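Alpha-galactosidase 1 (Saccharomyces cerevisiae, PDB 3LRK) hydrolyses terminal, non-reducing alpha-D-galactose residues in alpha-D-galactosides such as galactose oligosaccharides, galactomannans and galactolipids, working as a secreted homotetramer. Local coordinates at residues F137-R142 / N175-P180; W283-S288 / V356-N361; I313-D318 / I462-L467. The protein carries 1 engineered substitution. One frame throughout, in Å; residues are numbered along the deposited sequence.

Contact 1. Residues F137-R142 / N175-P180; sequences FFANNR and NKTGRP. With NAG (2-acetamido-2-deoxy-beta-D-glucopyranose), chain E.
A139 and R179 bring their backbones to 6.1 Å between CA atoms, where the ends of two helices of the barrel domain lie side by side. Helix 131-140 stops in a Schellman motif with R142 at positive phi, and helix 160-177 gives way at G178, also at positive phi, a conformation that a residue without CB adopts easily. The methyl of A139 points at the other segment and meets T177 CB at 3.6 Å; so small a side chain lets the two backbones come close. T177 OG1 lies between its own backbone N and carbonyl carbon (chi1 71°), accepts the N-H of R179 at 3.2 Å in an ST turn, and also hydrogen-bonds to L174 O. R179 then reaches across, extended from CG to NE, and lays its guanidinium face over R142, whose CA sits 3.5 Å above the plane. The two guanidinium planes stand 81° apart, and each arginine has its own acid: D144 for R179, D101 for R142. The N-linked sugar on N175 folds back along the turn, its acetamide methyl C8 resting 3.5 Å from G178 C. R179 NE also donates to V143 O, just before strand 145-149, while helix 96-105 flanks the contact through A100 against R142 and H104 against R179, and F138 turns inward onto strand 109-115.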
loop_
_atom_site.group_PDB
_atom_site.type_symbol
_atom_site.label_atom_id
_atom_site.label_comp_id
_atom_site.label_asym_id
_atom_site.label_seq_id
_atom_site.Cartn_x
_atom_site.Cartn_y
_atom_site.Cartn_z
ATOM N N PHE A 137 12.954 -36.852 -5.561
ATOM C CA PHE A 137 12.463 -37.309 -6.869
ATOM C C PHE A 137 13.226 -36.664 -8.036
ATOM O O PHE A 137 13.658 -37.372 -8.972
ATOM C CB PHE A 137 10.941 -37.078 -7.026
ATOM C CG PHE A 137 10.436 -37.374 -8.410
ATOM C CD1 PHE A 137 9.944 -38.641 -8.730
ATOM C CD2 PHE A 137 10.478 -36.398 -9.404
ATOM C CE1 PHE A 137 9.504 -38.916 -10.009
ATOM C CE2 PHE A 137 10.042 -36.680 -10.695
ATOM C CZ PHE A 137 9.548 -37.941 -10.990
ATOM N N PHE A 138 13.400 -35.338 -7.998
ATOM C CA PHE A 138 14.077 -34.662 -9.107
ATOM C C PHE A 138 15.551 -35.099 -9.230
ATOM O O PHE A 138 16.039 -35.345 -10.329
ATOM C CB PHE A 138 13.934 -33.130 -9.039
ATOM C CG PHE A 138 12.502 -32.648 -9.142
ATOM C CD1 PHE A 138 11.707 -32.990 -10.244
ATOM C CD2 PHE A 138 11.949 -31.860 -8.135
ATOM C CE1 PHE A 138 10.380 -32.552 -10.334
ATOM C CE2 PHE A 138 10.623 -31.423 -8.216
ATOM C CZ PHE A 138 9.836 -31.766 -9.317
ATOM N N ALA A 139 16.236 -35.217 -8.096
ATOM C CA ALA A 139 17.624 -35.692 -8.071
ATOM C C ALA A 139 17.752 -37.161 -8.506
ATOM O O ALA A 139 18.684 -37.510 -9.241
ATOM C CB ALA A 139 18.217 -35.488 -6.713
ATOM N N ASN A 140 16.814 -38.008 -8.069
ATOM C CA ASN A 140 16.777 -39.427 -8.491
ATOM C C ASN A 140 16.630 -39.555 -10.000
ATOM O O ASN A 140 17.128 -40.507 -10.611
ATOM C CB ASN A 140 15.630 -40.186 -7.813
ATOM C CG ASN A 140 15.906 -40.501 -6.359
ATOM O OD1 ASN A 140 16.977 -40.190 -5.820
ATOM N ND2 ASN A 140 14.927 -41.111 -5.703
ATOM N N ASN A 141 15.929 -38.587 -10.588
ATOM C CA ASN A 141 15.684 -38.540 -12.025
ATOM C C ASN A 141 16.656 -37.659 -12.809
ATOM O O ASN A 141 16.423 -37.349 -13.977
ATOM C CB ASN A 141 14.220 -38.183 -12.281
ATOM C CG ASN A 141 13.299 -39.296 -11.854
ATOM O OD1 ASN A 141 12.786 -39.300 -10.729
ATOM N ND2 ASN A 141 13.147 -40.297 -12.716
ATOM N N ARG A 142 17.740 -37.256 -12.138
ATOM C CA ARG A 142 18.912 -36.618 -12.778
ATOM C C ARG A 142 18.584 -35.286 -13.455
ATOM O O ARG A 142 19.145 -34.921 -14.490
ATOM C CB ARG A 142 19.623 -37.618 -13.716
ATOM C CG ARG A 142 20.083 -38.852 -12.941
ATOM C CD ARG A 142 20.699 -39.918 -13.821
ATOM N NE ARG A 142 19.741 -40.687 -14.626
ATOM C CZ ARG A 142 18.948 -41.653 -14.162
ATOM N NH1 ARG A 142 18.934 -41.963 -12.872
ATOM N NH2 ARG A 142 18.162 -42.322 -14.994
ATOM N N ASN A 175 19.338 -28.686 -2.084
ATOM C CA ASN A 175 20.702 -28.770 -1.584
ATOM C C ASN A 175 20.967 -30.113 -0.893
ATOM O O ASN A 175 22.021 -30.719 -1.092
ATOM C CB ASN A 175 21.007 -27.598 -0.638
ATOM C CG ASN A 175 22.456 -27.577 -0.210
ATOM O OD1 ASN A 175 22.832 -28.226 0.762
ATOM N ND2 ASN A 175 23.279 -26.868 -0.969
ATOM N N LYS A 176 19.996 -30.571 -0.100
ATOM C CA LYS A 176 20.100 -31.811 0.688
ATOM C C LYS A 176 20.362 -33.048 -0.187
ATOM O O LYS A 176 20.993 -34.000 0.269
ATOM C CB LYS A 176 18.843 -32.023 1.560
ATOM C CG LYS A 176 18.961 -33.147 2.609
ATOM C CD LYS A 176 17.589 -33.566 3.176
ATOM C CE LYS A 176 17.744 -34.532 4.372
ATOM N NZ LYS A 176 16.502 -35.345 4.607
ATOM N N THR A 177 19.907 -33.011 -1.438
ATOM C CA THR A 177 20.093 -34.137 -2.371
ATOM C C THR A 177 21.546 -34.313 -2.818
ATOM O O THR A 177 21.934 -35.402 -3.275
ATOM C CB THR A 177 19.238 -33.981 -3.639
ATOM O OG1 THR A 177 19.765 -32.924 -4.458
ATOM C CG2 THR A 177 17.759 -33.704 -3.291
ATOM N N GLY A 178 22.331 -33.243 -2.708
ATOM C CA GLY A 178 23.723 -33.248 -3.164
ATOM C C GLY A 178 23.904 -33.061 -4.667
ATOM O O GLY A 178 25.045 -32.935 -5.141
ATOM N N ARG A 179 22.797 -33.058 -5.418
ATOM C CA ARG A 179 22.858 -32.884 -6.867
ATOM C C ARG A 179 22.679 -31.403 -7.170
ATOM O O ARG A 179 21.692 -30.818 -6.728
ATOM C CB ARG A 179 21.794 -33.722 -7.611
ATOM C CG ARG A 179 21.933 -33.587 -9.145
ATOM C CD ARG A 179 20.857 -34.293 -9.967
ATOM N NE ARG A 179 21.140 -34.130 -11.395
ATOM C CZ ARG A 179 21.942 -34.937 -12.088
ATOM N NH1 ARG A 179 22.527 -35.974 -11.492
ATOM N NH2 ARG A 179 22.164 -34.709 -13.370
ATOM N N PRO A 180 23.634 -30.793 -7.910
ATOM C CA PRO A 180 23.469 -29.397 -8.310
ATOM C C PRO A 180 22.220 -29.220 -9.163
ATOM O O PRO A 180 22.012 -29.937 -10.153
ATOM C CB PRO A 180 24.736 -29.100 -9.130
ATOM C CG PRO A 180 25.725 -30.123 -8.679
ATOM C CD PRO A 180 24.903 -31.351 -8.418
HETATM C C1 NAG E . 24.669 -26.932 -0.565
HETATM C C2 NAG E . 25.424 -26.901 -1.902
HETATM C C3 NAG E . 26.926 -26.696 -1.711
HETATM C C4 NAG E . 27.213 -25.476 -0.840
HETATM C C5 NAG E . 26.336 -25.431 0.408
HETATM C C6 NAG E . 26.343 -23.991 0.890
HETATM C C7 NAG E . 24.432 -28.220 -3.709
HETATM C C8 NAG E . 24.283 -29.596 -4.287
HETATM N N2 NAG E . 25.219 -28.134 -2.640
HETATM O O3 NAG E . 27.516 -26.469 -2.966
HETATM O O4 NAG E . 28.578 -25.457 -0.454
HETATM O O5 NAG E . 24.968 -25.773 0.189
HETATM O O6 NAG E . 26.015 -24.042 2.242
HETATM O O7 NAG E . 23.859 -27.255 -4.219
#

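Contact 2. Residues W283-S288 / V356-N361; sequences WAMVKS and VVALLN
M285, in the last turn of helix 273-285, faces strand 355-361 at V356, the nearest CA pair being 7.7 Å apart, so that side chains alone bridge the gap and no hydrogen bond crosses it. The methionine does the reaching. Its CG stands anti to the backbone N (chi1 -156°) and the chain continues outward to SD, which touches the methyl of A358 at 3.6 Å; a bend at the last torsion (chi3 57°) then turns CE aside. Nearer the helix, M285 CG lies 4.4 Å from V356 CG1, a looser approach. V356 and A358 are alternate residues of the strand and so present their side chains on the same face, toward the helix, whereas V357 between them points the other way. Alanine suits the place opposite the sulfur because its short methyl leaves room for the long methionine, and the beta-branched valine fits an extended strand while offering a methyl to the methionine's stem. The helix ends just beyond M285 in a Schellman motif: K287, at positive phi, is its C-prime residue, with S288 N bonded to W283 O at 3.0 Å and K287 N to A284 O. W346 of the adjacent strand 342-349 and F464 of strand 461-469 also touch M285, so the thioether lies among side chains of three strands in the interface between barrel and C-terminal beta domain. All three touching residues are buried and all the atoms that meet are carbon or sulfur, which implies that the join rests on dispersion and the exclusion of water, with shape rather than directed bonds setting the fit of M285 against V356 and A358.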
loop_
_atom_site.group_PDB
_atom_site.type_symbol
_atom_site.label_atom_id
_atom_site.label_comp_id
_atom_site.label_asym_id
_atom_site.label_seq_id
_atom_site.Cartn_x
_atom_site.Cartn_y
_atom_site.Cartn_z
ATOM N N TRP A 283 15.458 -7.994 -23.137
ATOM C CA TRP A 283 15.664 -9.163 -22.256
ATOM C C TRP A 283 17.160 -9.492 -22.122
ATOM O O TRP A 283 17.649 -9.761 -21.018
ATOM C CB TRP A 283 14.890 -10.390 -22.765
ATOM C CG TRP A 283 13.458 -10.602 -22.226
ATOM C CD1 TRP A 283 12.953 -11.766 -21.704
ATOM C CD2 TRP A 283 12.380 -9.644 -22.174
ATOM N NE1 TRP A 283 11.628 -11.596 -21.337
ATOM C CE2 TRP A 283 11.255 -10.304 -21.615
ATOM C CE3 TRP A 283 12.251 -8.292 -22.546
ATOM C CZ2 TRP A 283 10.023 -9.659 -21.418
ATOM C CZ3 TRP A 283 11.021 -7.648 -22.345
ATOM C CH2 TRP A 283 9.927 -8.334 -21.778
ATOM N N ALA A 284 17.900 -9.462 -23.233
ATOM C CA ALA A 284 19.352 -9.658 -23.147
ATOM C C ALA A 284 20.009 -8.595 -22.252
ATOM O O ALA A 284 20.803 -8.912 -21.348
ATOM C CB ALA A 284 19.988 -9.667 -24.537
ATOM N N MET A 285 19.660 -7.341 -22.516
ATOM C CA MET A 285 20.311 -6.184 -21.909
ATOM C C MET A 285 20.103 -6.058 -20.396
ATOM O O MET A 285 20.973 -5.539 -19.683
ATOM C CB MET A 285 19.810 -4.919 -22.592
ATOM C CG MET A 285 20.765 -3.749 -22.501
ATOM S SD MET A 285 19.895 -2.232 -22.889
ATOM C CE MET A 285 18.607 -2.340 -21.658
ATOM N N VAL A 286 18.945 -6.514 -19.913
ATOM C CA VAL A 286 18.668 -6.515 -18.472
ATOM C C VAL A 286 19.117 -7.815 -17.795
ATOM O O VAL A 286 18.856 -8.027 -16.606
ATOM C CB VAL A 286 17.176 -6.194 -18.146
ATOM C CG1 VAL A 286 16.779 -4.848 -18.733
ATOM C CG2 VAL A 286 16.234 -7.295 -18.647
ATOM N N LYS A 287 19.793 -8.682 -18.555
ATOM C CA LYS A 287 20.275 -9.970 -18.039
ATOM C C LYS A 287 19.131 -10.857 -17.506
ATOM O O LYS A 287 19.247 -11.519 -16.468
ATOM C CB LYS A 287 21.381 -9.763 -16.996
ATOM C CG LYS A 287 22.813 -9.771 -17.542
ATOM C CD LYS A 287 23.150 -8.599 -18.471
ATOM C CE LYS A 287 24.672 -8.391 -18.488
ATOM N NZ LYS A 287 25.104 -7.509 -19.600
ATOM N N SER A 288 18.018 -10.855 -18.233
ATOM C CA SER A 288 16.984 -11.849 -18.027
ATOM C C SER A 288 17.494 -13.185 -18.573
ATOM O O SER A 288 18.311 -13.198 -19.508
ATOM C CB SER A 288 15.695 -11.454 -18.761
ATOM O OG SER A 288 14.710 -12.479 -18.660
ATOM N N VAL A 356 26.829 -0.872 -23.481
ATOM C CA VAL A 356 25.659 -1.200 -24.312
ATOM C C VAL A 356 24.673 -0.065 -24.204
ATOM O O VAL A 356 24.362 0.391 -23.099
ATOM C CB VAL A 356 24.852 -2.455 -23.861
ATOM C CG1 VAL A 356 24.237 -3.177 -25.076
ATOM C CG2 VAL A 356 25.655 -3.387 -23.041
ATOM N N VAL A 357 24.163 0.370 -25.351
ATOM C CA VAL A 357 23.193 1.455 -25.407
ATOM C C VAL A 357 21.964 0.979 -26.169
ATOM O O VAL A 357 22.085 0.319 -27.206
ATOM C CB VAL A 357 23.808 2.728 -26.055
ATOM C CG1 VAL A 357 22.821 3.888 -26.026
ATOM C CG2 VAL A 357 25.082 3.122 -25.330
ATOM N N ALA A 358 20.784 1.282 -25.636
ATOM C CA ALA A 358 19.531 0.970 -26.321
ATOM C C ALA A 358 18.717 2.237 -26.503
ATOM O O ALA A 358 18.452 2.958 -25.539
ATOM C CB ALA A 358 18.721 -0.083 -25.549
ATOM N N LEU A 359 18.352 2.526 -27.744
ATOM C CA LEU A 359 17.360 3.558 -28.013
ATOM C C LEU A 359 16.056 2.872 -28.415
ATOM O O LEU A 359 15.956 2.249 -29.475
ATOM C CB LEU A 359 17.854 4.550 -29.070
ATOM C CG LEU A 359 18.970 5.484 -28.576
ATOM C CD1 LEU A 359 19.631 6.235 -29.737
ATOM C CD2 LEU A 359 18.428 6.469 -27.542
ATOM N N LEU A 360 15.068 2.964 -27.534
ATOM C CA LEU A 360 13.865 2.162 -27.660
ATOM C C LEU A 360 12.670 3.035 -28.030
ATOM O O LEU A 360 12.302 3.956 -27.295
ATOM C CB LEU A 360 13.617 1.372 -26.362
ATOM C CG LEU A 360 12.406 0.443 -26.220
ATOM C CD1 LEU A 360 12.477 -0.731 -27.209
ATOM C CD2 LEU A 360 12.339 -0.066 -24.785
ATOM N N ASN A 361 12.086 2.745 -29.187
ATOM C CA ASN A 361 10.948 3.497 -29.696
ATOM C C ASN A 361 9.646 2.721 -29.509
ATOM O O ASN A 361 9.230 1.957 -30.381
ATOM C CB ASN A 361 11.161 3.861 -31.177
ATOM C CG ASN A 361 10.019 4.683 -31.756
ATOM O OD1 ASN A 361 9.185 5.226 -31.027
ATOM N ND2 ASN A 361 9.969 4.770 -33.079
#

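Contact 3. Residues I313-D318 / I462-L467; sequences IAINQD and IAFYRL
I315, in the last turn of helix 310-316, meets F464 and R466 on strand 461-469 where the TIM-barrel domain of this GH27 enzyme rests against the antiparallel sheet of its C-terminal beta domain. Just before it, A314 is linked to the strand through water alone: its O receives a hydrogen bond from a water that in turn accepts from R466 NH1. I315 supplies the direct packing. With CG1 beside the backbone N (chi1 -62°), its longer branch runs toward the strand, so that CG1 lies 4.4 Å from F464 CE2 and CD1 lies 3.7 Å from R466 NH1. The isoleucine and arginine side chains run antiparallel alongside each other. A branched aliphatic residue suits this position, since one branch can touch both an aromatic ring and the guanidinium end of an arginine. N316 and Q317 pair with each other, Q317 NE2 donating to N316 OD1 at 2.9 Å; N316 ND2 also binds S288 O and A284 O, tying the helix to its neighbour in the barrel. At D318 the chain has left the helix, and its carboxylate faces R466 without touching it, OD1 standing 4.8 Å from NH2. Two waters bridge them, the first donating to D318 OD1 at 3.0 Å as well as to A314 O, and the opposite charges would probably still attract each other across them. Arginine suits the place because its long chain, here extended from CG to NE, brings several N-H donors within reach of D354 (a salt bridge from NE), N352 and both waters. The second water lies at the guanidinium edge, in its plane, accepting from R466 NH2 at 2.9 Å and donating to D318 OD1 at 2.7 Å.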
loop_
_atom_site.group_PDB
_atom_site.type_symbol
_atom_site.label_atom_id
_atom_site.label_comp_id
_atom_site.label_asym_id
_atom_site.label_seq_id
_atom_site.Cartn_x
_atom_site.Cartn_y
_atom_site.Cartn_z
ATOM N N ILE A 313 23.269 -12.033 -27.679
ATOM C CA ILE A 313 23.513 -13.049 -26.642
ATOM C C ILE A 313 24.788 -12.751 -25.833
ATOM O O ILE A 313 24.823 -12.943 -24.608
ATOM C CB ILE A 313 23.573 -14.479 -27.241
ATOM C CG1 ILE A 313 22.251 -14.832 -27.936
ATOM C CG2 ILE A 313 23.915 -15.527 -26.158
ATOM C CD1 ILE A 313 22.305 -16.128 -28.777
ATOM N N ALA A 314 25.818 -12.247 -26.516
ATOM C CA ALA A 314 27.069 -11.895 -25.856
ATOM C C ALA A 314 26.873 -10.793 -24.793
ATOM O O ALA A 314 27.560 -10.796 -23.774
ATOM C CB ALA A 314 28.118 -11.479 -26.883
ATOM N N ILE A 315 25.940 -9.872 -25.042
ATOM C CA ILE A 315 25.526 -8.865 -24.051
ATOM C C ILE A 315 24.944 -9.549 -22.815
ATOM O O ILE A 315 25.348 -9.249 -21.691
ATOM C CB ILE A 315 24.481 -7.855 -24.619
ATOM C CG1 ILE A 315 25.057 -7.053 -25.800
ATOM C CG2 ILE A 315 23.945 -6.910 -23.511
ATOM C CD1 ILE A 315 26.361 -6.286 -25.487
ATOM N N ASN A 316 23.999 -10.461 -23.048
ATOM C CA ASN A 316 23.306 -11.191 -21.992
ATOM C C ASN A 316 24.256 -12.061 -21.190
ATOM O O ASN A 316 24.082 -12.244 -19.991
ATOM C CB ASN A 316 22.197 -12.066 -22.585
ATOM C CG ASN A 316 21.382 -12.784 -21.514
ATOM O OD1 ASN A 316 21.560 -13.978 -21.290
ATOM N ND2 ASN A 316 20.508 -12.048 -20.832
ATOM N N GLN A 317 25.281 -12.566 -21.870
ATOM C CA GLN A 317 26.227 -13.508 -21.294
ATOM C C GLN A 317 27.553 -12.841 -20.941
ATOM O O GLN A 317 28.565 -13.522 -20.770
ATOM C CB GLN A 317 26.449 -14.683 -22.254
ATOM C CG GLN A 317 25.191 -15.533 -22.499
ATOM C CD GLN A 317 24.741 -16.291 -21.262
ATOM O OE1 GLN A 317 25.491 -17.098 -20.709
ATOM N NE2 GLN A 317 23.504 -16.045 -20.825
ATOM N N ASP A 318 27.537 -11.514 -20.815
ATOM C CA ASP A 318 28.707 -10.774 -20.350
ATOM C C ASP A 318 29.193 -11.357 -19.018
ATOM O O ASP A 318 28.392 -11.618 -18.121
ATOM C CB ASP A 318 28.373 -9.290 -20.172
ATOM C CG ASP A 318 29.618 -8.421 -20.021
ATOM O OD1 ASP A 318 30.573 -8.622 -20.800
ATOM O OD2 ASP A 318 29.646 -7.546 -19.126
ATOM N N ILE A 462 13.979 -0.750 -32.088
ATOM C CA ILE A 462 15.148 -0.476 -31.266
ATOM C C ILE A 462 16.400 -0.160 -32.092
ATOM O O ILE A 462 16.619 -0.738 -33.159
ATOM C CB ILE A 462 15.407 -1.667 -30.251
ATOM C CG1 ILE A 462 16.348 -1.253 -29.117
ATOM C CG2 ILE A 462 15.856 -2.963 -30.965
ATOM C CD1 ILE A 462 16.534 -2.323 -28.023
ATOM N N ALA A 463 17.191 0.786 -31.599
ATOM C CA ALA A 463 18.592 0.897 -31.989
ATOM C C ALA A 463 19.422 0.335 -30.842
ATOM O O ALA A 463 19.416 0.864 -29.723
ATOM C CB ALA A 463 18.970 2.350 -32.285
ATOM N N PHE A 464 20.140 -0.744 -31.119
ATOM C CA PHE A 464 20.860 -1.471 -30.075
ATOM C C PHE A 464 22.363 -1.461 -30.383
ATOM O O PHE A 464 22.806 -2.100 -31.340
ATOM C CB PHE A 464 20.304 -2.900 -29.994
ATOM C CG PHE A 464 20.562 -3.597 -28.683
ATOM C CD1 PHE A 464 20.301 -2.967 -27.464
ATOM C CD2 PHE A 464 21.032 -4.906 -28.671
ATOM C CE1 PHE A 464 20.532 -3.626 -26.262
ATOM C CE2 PHE A 464 21.262 -5.575 -27.466
ATOM C CZ PHE A 464 21.005 -4.931 -26.266
ATOM N N TYR A 465 23.131 -0.732 -29.573
ATOM C CA TYR A 465 24.558 -0.499 -29.846
ATOM C C TYR A 465 25.526 -1.002 -28.789
ATOM O O TYR A 465 25.219 -1.011 -27.592
ATOM C CB TYR A 465 24.852 0.994 -30.007
ATOM C CG TYR A 465 24.034 1.727 -31.032
ATOM C CD1 TYR A 465 23.285 2.841 -30.664
ATOM C CD2 TYR A 465 24.010 1.323 -32.368
ATOM C CE1 TYR A 465 22.534 3.545 -31.593
ATOM C CE2 TYR A 465 23.249 2.018 -33.309
ATOM C CZ TYR A 465 22.521 3.130 -32.909
ATOM O OH TYR A 465 21.767 3.832 -33.813
ATOM N N ARG A 466 26.721 -1.370 -29.247
ATOM C CA ARG A 466 27.864 -1.551 -28.371
ATOM C C ARG A 466 28.876 -0.440 -28.667
ATOM O O ARG A 466 29.286 -0.260 -29.814
ATOM C CB ARG A 466 28.491 -2.938 -28.554
ATOM C CG ARG A 466 29.542 -3.274 -27.508
ATOM C CD ARG A 466 29.939 -4.743 -27.514
ATOM N NE ARG A 466 30.908 -5.002 -26.453
ATOM C CZ ARG A 466 30.915 -6.075 -25.666
ATOM N NH1 ARG A 466 29.998 -7.021 -25.809
ATOM N NH2 ARG A 466 31.837 -6.193 -24.716
ATOM N N LEU A 467 29.243 0.320 -27.634
ATOM C CA LEU A 467 30.261 1.368 -27.757
ATOM C C LEU A 467 31.616 0.866 -27.286
ATOM O O LEU A 467 31.721 0.234 -26.236
ATOM C CB LEU A 467 29.877 2.638 -26.975
ATOM C CG LEU A 467 28.639 3.479 -27.340
ATOM C CD1 LEU A 467 28.868 4.945 -26.997
ATOM C CD2 LEU A 467 28.223 3.363 -28.791
HETATM O O HOH W 1 29.288 -8.539 -23.488
HETATM O O HOH W 2 32.573 -7.546 -22.289
#

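In the fold
From the N terminus, contact 1 closes first: 137-142 meets 175-180 after a short excursion through strand 145-149 and helix 160-177, one local step within the barrel. Contact 2 then closes a loop of 67 residues and contact 3 one of 143; the two cross, overlapping without either enclosing the other. Each joins a helix end of the barrel domain to the C-terminal sheet, on the neighbouring strands 355-361 and 461-469. Their centres are 7 Å apart, and they touch through a probable hydrogen bond from K287 NZ to I315 O and another between V357 and Y465. Contact 1 lies on the opposite side of the chain's centre, its centre 35 Å from either.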